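Local coordinates for protein ribonucleoside-diphosphate reductase subunit beta (Bacillus halodurans C-125, PDB 2RCC) that probably forms the iron-binding small subunit of a class I ribonucleotide reductase, which makes deoxyribonucleotides for DNA synthesis from ribonucleotides, at residues R37-M48 and D105-L115. Sequence-based numbering, arbitrary orientation. Where two conformers were deposited one is given.
Sequences RFSWAYPLYKNM and DSSLAALMSVL
Asp105 OD2 is gripped by two waters that tie it to the loop before helix 41-50: one water, its oxygen 2.8 Å from Asp105 OD2, donates to that atom and accepts from Phe38 N, and the other, held by Arg37 N, donates weakly. The first water also donates to Ser107 OG. Asp105 is the N-cap residue of helix 106-133: Leu108 N donates to Asp105 OD1 at 3.0 Å, arriving from above the carboxylate plane, 49° out of it, and Ser107 N donates weakly. Were Asp105 an alanine, both waters would probably lose their carboxylate acceptor and the first turn of the helix its cap. Beyond this polar end the contact is apolar. Leu111 enters as a knob among Ala41, Leu44, Tyr45 and Met48; with CG anti to the carbonyl carbon (chi1 -69°), its CD2 lies 3.8 Å from Tyr45 CB. Selenomethionine Met48, bent at chi3, brings CE to 3.6 Å from Val114 CG1. The helix segments run nearly parallel, at 17° and 10.6 Å between axes, within the ferritin-like helical bundle. Helix 207-237 covers Trp40 and Leu115, the latter near the predicted iron ligand His223, while Tyr45 OH is hydrogen-bonded to Gln124 OE1 of the second subunit.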
loop_
_atom_site.group_PDB
_atom_site.type_symbol
_atom_site.label_atom_id
_atom_site.label_comp_id
_atom_site.label_asym_id
_atom_site.label_seq_id
_atom_site.Cartn_x
_atom_site.Cartn_y
_atom_site.Cartn_z
ATOM N N ARG A 37 7.868 16.801 3.641
ATOM C CA ARG A 37 9.146 17.331 3.205
ATOM C C ARG A 37 9.174 17.767 1.755
ATOM O O ARG A 37 9.770 18.790 1.448
ATOM C CB ARG A 37 10.237 16.310 3.466
ATOM C CG ARG A 37 11.604 16.730 3.019
ATOM C CD ARG A 37 12.593 15.649 3.284
ATOM N NE ARG A 37 13.945 16.049 2.912
ATOM C CZ ARG A 37 14.741 16.839 3.638
ATOM N NH1 ARG A 37 14.347 17.371 4.782
ATOM N NH2 ARG A 37 15.953 17.135 3.192
ATOM N N PHE A 38 8.569 16.992 0.865
ATOM C CA PHE A 38 8.551 17.288 -0.574
ATOM C C PHE A 38 7.206 17.771 -1.080
ATOM O O PHE A 38 6.167 17.086 -0.946
ATOM C CB PHE A 38 8.964 16.021 -1.342
ATOM C CG PHE A 38 10.331 15.533 -0.964
ATOM C CD1 PHE A 38 11.459 16.287 -1.263
ATOM C CD2 PHE A 38 10.495 14.335 -0.292
ATOM C CE1 PHE A 38 12.741 15.860 -0.876
ATOM C CE2 PHE A 38 11.752 13.912 0.104
ATOM C CZ PHE A 38 12.887 14.672 -0.202
ATOM N N SER A 39 7.225 18.931 -1.713
ATOM C CA SER A 39 6.012 19.566 -2.252
ATOM C C SER A 39 5.373 18.798 -3.419
ATOM O O SER A 39 4.234 19.052 -3.770
ATOM C CB SER A 39 6.299 21.013 -2.633
ATOM O OG SER A 39 7.314 21.066 -3.619
ATOM N N TRP A 40 6.098 17.853 -4.002
ATOM C CA TRP A 40 5.569 16.973 -5.037
ATOM C C TRP A 40 4.903 15.689 -4.513
ATOM O O TRP A 40 4.229 15.011 -5.299
ATOM C CB TRP A 40 6.667 16.557 -6.038
ATOM C CG TRP A 40 7.919 16.034 -5.474
ATOM C CD1 TRP A 40 9.028 16.740 -5.279
ATOM C CD2 TRP A 40 8.220 14.685 -5.050
ATOM N NE1 TRP A 40 10.006 15.967 -4.755
ATOM C CE2 TRP A 40 9.551 14.691 -4.611
ATOM C CE3 TRP A 40 7.492 13.490 -4.975
ATOM C CZ2 TRP A 40 10.183 13.553 -4.098
ATOM C CZ3 TRP A 40 8.115 12.354 -4.478
ATOM C CH2 TRP A 40 9.444 12.394 -4.032
ATOM N N ALA A 41 5.048 15.370 -3.217
ATOM C CA ALA A 41 4.513 14.096 -2.689
ATOM C C ALA A 41 3.000 14.066 -2.650
ATOM O O ALA A 41 2.431 13.080 -3.070
ATOM C CB ALA A 41 5.083 13.753 -1.282
ATOM N N TYR A 42 2.344 15.132 -2.201
ATOM C CA TYR A 42 0.866 15.128 -2.077
ATOM C C TYR A 42 0.211 15.179 -3.438
ATOM O O TYR A 42 -0.755 14.445 -3.651
ATOM C CB TYR A 42 0.332 16.218 -1.125
ATOM C CG TYR A 42 -1.084 16.075 -0.554
ATOM C CD1 TYR A 42 -1.801 14.850 -0.540
ATOM C CD2 TYR A 42 -1.655 17.139 0.127
ATOM C CE1 TYR A 42 -3.102 14.756 0.055
ATOM C CE2 TYR A 42 -2.925 17.035 0.747
ATOM C CZ TYR A 42 -3.653 15.864 0.699
ATOM O OH TYR A 42 -4.897 15.822 1.348
ATOM N N PRO A 43 0.685 16.068 -4.336
ATOM C CA PRO A 43 0.203 16.004 -5.709
ATOM C C PRO A 43 0.370 14.635 -6.378
ATOM O O PRO A 43 -0.517 14.212 -7.107
ATOM C CB PRO A 43 1.047 17.053 -6.415
ATOM C CG PRO A 43 1.429 17.987 -5.395
ATOM C CD PRO A 43 1.561 17.247 -4.150
ATOM N N LEU A 44 1.486 13.944 -6.147
ATOM C CA LEU A 44 1.666 12.591 -6.686
ATOM C C LEU A 44 0.634 11.603 -6.112
ATOM O O LEU A 44 -0.007 10.851 -6.844
ATOM C CB LEU A 44 3.101 12.109 -6.435
ATOM C CG LEU A 44 3.456 10.698 -6.891
ATOM C CD1 LEU A 44 3.113 10.445 -8.378
ATOM C CD2 LEU A 44 4.916 10.506 -6.608
ATOM N N TYR A 45 0.449 11.607 -4.798
ATOM C CA TYR A 45 -0.581 10.798 -4.191
ATOM C C TYR A 45 -1.948 11.024 -4.833
ATOM O O TYR A 45 -2.637 10.065 -5.218
ATOM C CB TYR A 45 -0.668 11.050 -2.667
ATOM C CG TYR A 45 -1.911 10.490 -2.031
ATOM C CD1 TYR A 45 -2.015 9.144 -1.657
ATOM C CD2 TYR A 45 -3.019 11.282 -1.845
ATOM C CE1 TYR A 45 -3.170 8.655 -1.094
ATOM C CE2 TYR A 45 -4.149 10.785 -1.331
ATOM C CZ TYR A 45 -4.232 9.484 -0.935
ATOM O OH TYR A 45 -5.437 9.074 -0.393
ATOM N N LYS A 46 -2.311 12.284 -4.987
ATOM C CA LYS A 46 -3.610 12.687 -5.570
ATOM C C LYS A 46 -3.774 12.182 -7.016
ATOM O O LYS A 46 -4.862 11.744 -7.388
ATOM C CB LYS A 46 -3.780 14.204 -5.523
ATOM C CG LYS A 46 -3.973 14.773 -4.136
ATOM C CD LYS A 46 -3.924 16.301 -4.129
ATOM C CE LYS A 46 -4.150 16.843 -2.714
ATOM N NZ LYS A 46 -4.090 18.343 -2.629
ATOM N N ASN A 47 -2.691 12.217 -7.793
ATOM C CA ASN A 47 -2.738 11.739 -9.172
ATOM C C ASN A 47 -2.880 10.219 -9.193
ATOM O O ASN A 47 -3.649 9.693 -9.985
ATOM C CB ASN A 47 -1.522 12.217 -9.991
ATOM C CG ASN A 47 -1.549 13.719 -10.289
ATOM O OD1 ASN A 47 -2.598 14.322 -10.511
ATOM N ND2 ASN A 47 -0.365 14.317 -10.346
HETATM N N MSE A 48 -2.184 9.515 -8.307
HETATM C CA MSE A 48 -2.320 8.063 -8.232
HETATM C C MSE A 48 -3.759 7.642 -7.852
HETATM O O MSE A 48 -4.321 6.727 -8.462
HETATM C CB MSE A 48 -1.324 7.487 -7.255
HETATM C CG MSE A 48 0.076 7.626 -7.721
HETATM SE SE MSE A 48 1.363 6.897 -6.455
HETATM C CE MSE A 48 1.361 5.127 -7.008
ATOM N N ASP A 105 10.880 8.896 5.779
ATOM C CA ASP A 105 9.883 9.910 5.398
ATOM C C ASP A 105 8.591 9.154 5.333
ATOM O O ASP A 105 8.467 8.202 4.519
ATOM C CB ASP A 105 10.212 10.576 4.060
ATOM C CG ASP A 105 9.197 11.662 3.636
ATOM O OD1 ASP A 105 7.989 11.388 3.597
ATOM O OD2 ASP A 105 9.625 12.762 3.227
ATOM N N SER A 106 7.623 9.580 6.147
ATOM C CA SER A 106 6.340 8.893 6.244
ATOM C C SER A 106 5.519 9.019 4.978
ATOM O O SER A 106 4.752 8.088 4.659
ATOM C CB SER A 106 5.527 9.372 7.445
ATOM O OG SER A 106 5.316 10.759 7.403
ATOM N N SER A 107 5.639 10.158 4.271
ATOM C CA SER A 107 4.940 10.360 3.000
ATOM C C SER A 107 5.465 9.413 1.926
ATOM O O SER A 107 4.686 8.853 1.165
ATOM C CB SER A 107 4.948 11.818 2.499
ATOM O OG SER A 107 6.235 12.227 2.086
ATOM N N LEU A 108 6.780 9.224 1.849
ATOM C CA LEU A 108 7.347 8.302 0.875
ATOM C C LEU A 108 7.005 6.850 1.238
ATOM O O LEU A 108 6.710 6.045 0.348
ATOM C CB LEU A 108 8.875 8.486 0.757
ATOM C CG LEU A 108 9.354 9.894 0.316
ATOM C CD1 LEU A 108 10.875 9.939 0.122
ATOM C CD2 LEU A 108 8.664 10.374 -0.957
ATOM N N ALA A 109 7.041 6.509 2.535
ATOM C CA ALA A 109 6.626 5.167 2.992
ATOM C C ALA A 109 5.188 4.916 2.574
ATOM O O ALA A 109 4.873 3.842 2.076
ATOM C CB ALA A 109 6.830 5.019 4.495
ATOM N N ALA A 110 4.306 5.905 2.734
ATOM C CA ALA A 110 2.906 5.746 2.321
ATOM C C ALA A 110 2.780 5.508 0.802
ATOM O O ALA A 110 1.981 4.661 0.324
ATOM C CB ALA A 110 2.089 6.967 2.736
ATOM N N LEU A 111 3.542 6.256 0.033
ATOM C CA LEU A 111 3.503 6.092 -1.430
ATOM C C LEU A 111 4.004 4.698 -1.836
ATOM O O LEU A 111 3.503 4.112 -2.775
ATOM C CB LEU A 111 4.235 7.242 -2.128
ATOM C CG LEU A 111 3.629 8.649 -2.092
ATOM C CD1 LEU A 111 4.699 9.680 -2.542
ATOM C CD2 LEU A 111 2.332 8.673 -2.938
HETATM N N MSE A 112 4.949 4.151 -1.098
HETATM C CA MSE A 112 5.404 2.766 -1.355
HETATM C C MSE A 112 4.285 1.766 -1.082
HETATM O O MSE A 112 4.155 0.791 -1.807
HETATM C CB MSE A 112 6.669 2.427 -0.578
HETATM C CG MSE A 112 7.915 3.180 -0.980
HETATM SE SE MSE A 112 8.368 3.068 -2.857
HETATM C CE MSE A 112 8.767 1.147 -3.022
ATOM N N SER A 113 3.440 2.041 -0.082
ATOM C CA SER A 113 2.264 1.221 0.176
ATOM C C SER A 113 1.290 1.272 -1.020
ATOM O O SER A 113 0.792 0.239 -1.454
ATOM C CB SER A 113 1.579 1.631 1.494
ATOM O OG SER A 113 0.365 0.963 1.676
ATOM N N VAL A 114 1.031 2.469 -1.538
ATOM C CA VAL A 114 0.169 2.646 -2.700
ATOM C C VAL A 114 0.801 1.897 -3.893
ATOM O O VAL A 114 0.102 1.165 -4.557
ATOM C CB VAL A 114 -0.068 4.149 -3.048
ATOM C CG1 VAL A 114 -0.886 4.282 -4.348
ATOM C CG2 VAL A 114 -0.679 4.914 -1.871
ATOM N N LEU A 115 2.120 1.959 -4.076
ATOM C CA LEU A 115 2.790 1.240 -5.190
ATOM C C LEU A 115 2.615 -0.268 -5.089
ATOM O O LEU A 115 2.383 -0.957 -6.089
ATOM C CB LEU A 115 4.336 1.499 -5.286
ATOM C CG LEU A 115 4.786 2.581 -6.247
ATOM C CD1 LEU A 115 4.243 3.933 -5.828
ATOM C CD2 LEU A 115 6.295 2.650 -6.438
HETATM O O HOH W 1 7.894 14.254 5.147
HETATM O O HOH W 2 7.828 14.178 1.567
#